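Local coordinates for protein 4-hydroxyphenylpyruvate dioxygenase (Pseudomonas putida, PDB 5HMQ) that dehydrates 3-dehydroshikimate to protocatechuate with the help of a divalent metal ion, in quinate and shikimate breakdown, at residues Leu263-Leu266 against Glu267-Thr270; Arg271-Leu274 against Glu275-Asn278. All blocks are in the same frame, centred on the assembly; numbering follows the deposited sequence.

Contact 1: residues Leu263-Leu266 against Glu267-Thr270; sequences LLYL and EEQT
The backbone carbonyl oxygen of L266 is gripped twice by T270, whose OG1 lies 2.7 Å from L266 O and whose N lies 2.8 Å from L266 O. The two donors come from opposite faces of the carbonyl plane; the hydroxyl sits above that plane, 39° out of it. With OG1 anti to the carbonyl carbon, the hydroxyl lies back along the helix over the preceding turn, where it also meets the L266 methyl CD1 at 3.3 Å. The T270 side chain also touches A223, L226 and L230 of helix 222-231, and L266 packs on M222.

One residue earlier in each segment, chi1 of Q269 (-63°) carries CG back over one face of the Y265 ring. This CH-pi contact puts Q269 CG 3.9 Å from the ring centroid, 15° off the normal. The bend at chi2 then folds the amide along the ring and nearly parallel to it, with Q269 OE1 3.8 Å from Y265 CE1. The two acids find partners outside the segments: E267 forms a salt bridge with R5 through OE2 and accepts a hydrogen bond from F287 N at OE1, and E268 forms a salt bridge with R380. L263 packs on L238 and L240 of strand 238-240. Backbone i to i+4 bonds, such as Q269 N to Y265 O at 3.0 Å, complete an alpha-helix laid against the last strand of the TIM barrel.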
loop_
_atom_site.group_PDB
_atom_site.type_symbol
_atom_site.label_atom_id
_atom_site.label_comp_id
_atom_site.label_asym_id
_atom_site.label_seq_id
_atom_site.Cartn_x
_atom_site.Cartn_y
_atom_site.Cartn_z
ATOM N N LEU C 263 -14.929 -10.567 -11.301
ATOM C CA LEU C 263 -16.226 -10.796 -11.930
ATOM C C LEU C 263 -16.190 -12.021 -12.834
ATOM O O LEU C 263 -17.162 -12.783 -12.893
ATOM C CB LEU C 263 -16.664 -9.557 -12.713
ATOM C CG LEU C 263 -17.221 -8.408 -11.868
ATOM C CD1 LEU C 263 -17.637 -7.237 -12.745
ATOM C CD2 LEU C 263 -18.390 -8.893 -11.023
ATOM N N LEU C 264 -15.089 -12.211 -13.563
ATOM C CA LEU C 264 -14.935 -13.417 -14.370
ATOM C C LEU C 264 -14.967 -14.664 -13.494
ATOM O O LEU C 264 -15.638 -15.651 -13.816
ATOM C CB LEU C 264 -13.632 -13.350 -15.167
ATOM C CG LEU C 264 -13.521 -12.197 -16.169
ATOM C CD1 LEU C 264 -12.205 -12.271 -16.928
ATOM C CD2 LEU C 264 -14.710 -12.161 -17.124
ATOM N N TYR C 265 -14.240 -14.630 -12.374
ATOM C CA TYR C 265 -14.231 -15.760 -11.450
ATOM C C TYR C 265 -15.603 -15.966 -10.821
ATOM O O TYR C 265 -16.052 -17.106 -10.653
ATOM C CB TYR C 265 -13.164 -15.533 -10.377
ATOM C CG TYR C 265 -13.017 -16.651 -9.368
ATOM C CD1 TYR C 265 -12.543 -17.901 -9.747
ATOM C CD2 TYR C 265 -13.333 -16.447 -8.031
ATOM C CE1 TYR C 265 -12.399 -18.921 -8.820
ATOM C CE2 TYR C 265 -13.193 -17.459 -7.099
ATOM C CZ TYR C 265 -12.726 -18.693 -7.498
ATOM O OH TYR C 265 -12.586 -19.701 -6.570
ATOM N N LEU C 266 -16.286 -14.870 -10.474
ATOM C CA LEU C 266 -17.634 -14.973 -9.923
ATOM C C LEU C 266 -18.593 -15.624 -10.910
ATOM O O LEU C 266 -19.429 -16.449 -10.521
ATOM C CB LEU C 266 -18.143 -13.589 -9.528
ATOM C CG LEU C 266 -19.635 -13.495 -9.203
ATOM C CD1 LEU C 266 -19.997 -14.372 -8.015
ATOM C CD2 LEU C 266 -20.046 -12.054 -8.954
ATOM N N GLU C 267 -18.497 -15.257 -12.189
ATOM C CA GLU C 267 -19.401 -15.818 -13.187
ATOM C C GLU C 267 -19.218 -17.326 -13.322
ATOM O O GLU C 267 -20.203 -18.070 -13.392
ATOM C CB GLU C 267 -19.184 -15.133 -14.536
ATOM C CG GLU C 267 -19.732 -13.719 -14.607
ATOM C CD GLU C 267 -19.540 -13.091 -15.970
ATOM O OE1 GLU C 267 -19.205 -13.827 -16.923
ATOM O OE2 GLU C 267 -19.728 -11.862 -16.089
ATOM N N GLU C 268 -17.967 -17.794 -13.357
ATOM C CA GLU C 268 -17.717 -19.224 -13.480
ATOM C C GLU C 268 -18.234 -19.973 -12.256
ATOM O O GLU C 268 -18.919 -20.996 -12.378
ATOM C CB GLU C 268 -16.223 -19.480 -13.679
ATOM C CG GLU C 268 -15.848 -20.936 -13.470
ATOM C CD GLU C 268 -14.340 -21.138 -13.461
ATOM O OE1 GLU C 268 -13.677 -20.594 -12.561
ATOM O OE2 GLU C 268 -13.824 -21.816 -14.360
ATOM N N GLN C 269 -17.915 -19.470 -11.063
ATOM C CA GLN C 269 -18.389 -20.111 -9.842
ATOM C C GLN C 269 -19.899 -20.046 -9.738
ATOM O O GLN C 269 -20.526 -20.974 -9.213
ATOM C CB GLN C 269 -17.754 -19.463 -8.608
ATOM C CG GLN C 269 -16.255 -19.613 -8.540
ATOM C CD GLN C 269 -15.831 -21.065 -8.584
ATOM O OE1 GLN C 269 -15.149 -21.499 -9.513
ATOM N NE2 GLN C 269 -16.239 -21.829 -7.581
ATOM N N THR C 270 -20.507 -18.972 -10.236
ATOM C CA THR C 270 -21.959 -18.932 -10.228
ATOM C C THR C 270 -22.521 -19.940 -11.223
ATOM O O THR C 270 -23.424 -20.709 -10.876
ATOM C CB THR C 270 -22.451 -17.517 -10.538
ATOM O OG1 THR C 270 -21.937 -16.605 -9.557
ATOM C CG2 THR C 270 -23.965 -17.459 -10.517
#

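Contact 2: residues Arg271-Leu274 against Glu275-Asn278; sequences RLRL and EQEN
R271 runs side by side with E275, its CG and CD passing E275 OE2 and its guanidinium reaching the same oxygen, in an i to i+4 salt bridge along the last turns of helix 252-276 of the TIM-barrel domain. R271 NH1 is 2.8 Å from E275 OE2, which lies at the edge of the guanidinium, 4° out of its plane. R271 NH1 meets E275 OE2 from above the carboxylate plane, and the two flat groups are turned 56° apart. A bend at chi3 (57°) brings the R271 guanidinium round to the acid.

Towards the chain's exit from the helix the backbone pairing slackens. Q276 N still bonds to L272 O at 3.1 Å, but E277 N makes only weak bonds, to R273 O and L274 O. While E275, Q276 and E277 are exposed, L274 is buried, packing on A227 of helix 222-231 and on T279. R273 and E277 cross without direct contact of their charges, and R273 NH2 is instead held by D221 in a salt bridge. Aliphatic R273 CD passes 3.6 Å from E277 OE2, and one water joins the two polar ends, accepting from R273 NH1 at 2.8 Å and donating to E277 OE2 at 2.9 Å.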
loop_
_atom_site.group_PDB
_atom_site.type_symbol
_atom_site.label_atom_id
_atom_site.label_comp_id
_atom_site.label_asym_id
_atom_site.label_seq_id
_atom_site.Cartn_x
_atom_site.Cartn_y
_atom_site.Cartn_z
ATOM N N ARG C 271 -21.902 -20.052 -12.405
ATOM C CA ARG C 271 -22.368 -21.026 -13.390
ATOM C C ARG C 271 -22.316 -22.437 -12.825
ATOM O O ARG C 271 -23.287 -23.196 -12.930
ATOM C CB ARG C 271 -21.536 -20.943 -14.671
ATOM C CG ARG C 271 -21.893 -22.039 -15.678
ATOM C CD ARG C 271 -21.127 -21.918 -16.985
ATOM N NE ARG C 271 -19.681 -21.938 -16.781
ATOM C CZ ARG C 271 -18.983 -23.035 -16.499
ATOM N NH1 ARG C 271 -19.593 -24.206 -16.382
ATOM N NH2 ARG C 271 -17.670 -22.960 -16.329
ATOM N N LEU C 272 -21.203 -22.793 -12.182
ATOM C CA LEU C 272 -21.085 -24.123 -11.594
ATOM C C LEU C 272 -22.139 -24.341 -10.519
ATOM O O LEU C 272 -22.656 -25.454 -10.362
ATOM C CB LEU C 272 -19.684 -24.322 -11.019
ATOM C CG LEU C 272 -18.534 -24.339 -12.026
ATOM C CD1 LEU C 272 -17.194 -24.187 -11.322
ATOM C CD2 LEU C 272 -18.570 -25.615 -12.855
ATOM N N ARG C 273 -22.466 -23.290 -9.765
ATOM C CA ARG C 273 -23.492 -23.417 -8.737
ATOM C C ARG C 273 -24.849 -23.738 -9.354
ATOM O O ARG C 273 -25.579 -24.591 -8.838
ATOM C CB ARG C 273 -23.561 -22.142 -7.899
ATOM C CG ARG C 273 -24.614 -22.175 -6.808
ATOM C CD ARG C 273 -24.157 -23.054 -5.656
ATOM N NE ARG C 273 -22.869 -22.627 -5.117
ATOM C CZ ARG C 273 -22.726 -21.798 -4.089
ATOM N NH1 ARG C 273 -23.795 -21.307 -3.479
ATOM N NH2 ARG C 273 -21.513 -21.463 -3.667
ATOM N N LEU C 274 -25.204 -23.078 -10.467
ATOM C CA LEU C 274 -26.476 -23.392 -11.113
ATOM C C LEU C 274 -26.478 -24.800 -11.688
ATOM O O LEU C 274 -27.508 -25.483 -11.655
ATOM C CB LEU C 274 -26.828 -22.396 -12.226
ATOM C CG LEU C 274 -27.175 -20.906 -12.052
ATOM C CD1 LEU C 274 -28.086 -20.678 -10.850
ATOM C CD2 LEU C 274 -25.987 -19.962 -12.058
ATOM N N GLU C 275 -25.344 -25.247 -12.240
ATOM C CA GLU C 275 -25.287 -26.603 -12.792
ATOM C C GLU C 275 -25.528 -27.648 -11.708
ATOM O O GLU C 275 -26.155 -28.683 -11.958
ATOM C CB GLU C 275 -23.948 -26.853 -13.487
ATOM C CG GLU C 275 -23.588 -25.782 -14.495
ATOM C CD GLU C 275 -22.597 -26.287 -15.531
ATOM O OE1 GLU C 275 -22.304 -27.494 -15.528
ATOM O OE2 GLU C 275 -22.066 -25.472 -16.294
ATOM N N GLN C 276 -25.032 -27.392 -10.496
ATOM C CA GLN C 276 -25.163 -28.336 -9.394
ATOM C C GLN C 276 -26.549 -28.325 -8.766
ATOM O O GLN C 276 -26.913 -29.285 -8.076
ATOM C CB GLN C 276 -24.122 -28.016 -8.326
ATOM C CG GLN C 276 -22.701 -28.273 -8.774
ATOM C CD GLN C 276 -21.710 -27.414 -8.025
ATOM O OE1 GLN C 276 -22.057 -26.774 -7.031
ATOM N NE2 GLN C 276 -20.472 -27.385 -8.502
ATOM N N GLU C 277 -27.325 -27.265 -8.984
ATOM C CA GLU C 277 -28.685 -27.169 -8.476
ATOM C C GLU C 277 -29.712 -27.532 -9.542
ATOM O O GLU C 277 -30.905 -27.252 -9.373
ATOM C CB GLU C 277 -28.916 -25.762 -7.919
ATOM C CG GLU C 277 -27.919 -25.414 -6.807
ATOM C CD GLU C 277 -28.126 -24.038 -6.198
ATOM O OE1 GLU C 277 -28.766 -23.181 -6.843
ATOM O OE2 GLU C 277 -27.624 -23.809 -5.075
ATOM N N ASN C 278 -29.259 -28.168 -10.627
ATOM C CA ASN C 278 -30.099 -28.582 -11.755
ATOM C C ASN C 278 -30.986 -27.447 -12.263
ATOM O O ASN C 278 -32.153 -27.647 -12.604
ATOM C CB ASN C 278 -30.938 -29.805 -11.383
ATOM C CG ASN C 278 -30.084 -31.013 -11.059
ATOM O OD1 ASN C 278 -29.256 -31.437 -11.868
ATOM N ND2 ASN C 278 -30.266 -31.566 -9.865
HETATM O O HOH W 1 -26.599 -21.565 -3.476
#

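In the fold
Contacts 1 and 2 are successive pieces of helix 252-276, their centres about 12 Å apart, and they carry it from the interior to the surface. Contact 1 is mostly buried. The side chain of L263 lies about 9 Å from that of Q193 and about 10 Å from that of E241, two ligands of the catalytic metal, and about 13 Å from a bound magnesium ion, so this part is close to the dehydratase site without lining it. Contact 2 is away from the annotated sites. Helix 222-231 flanks both, and contact 1 also touches the C-terminal hydroxyphenylpyruvate dioxygenase-like domain, through R380 and through K463 and S464 of helix 455-465, so the two fused domains meet at this helix.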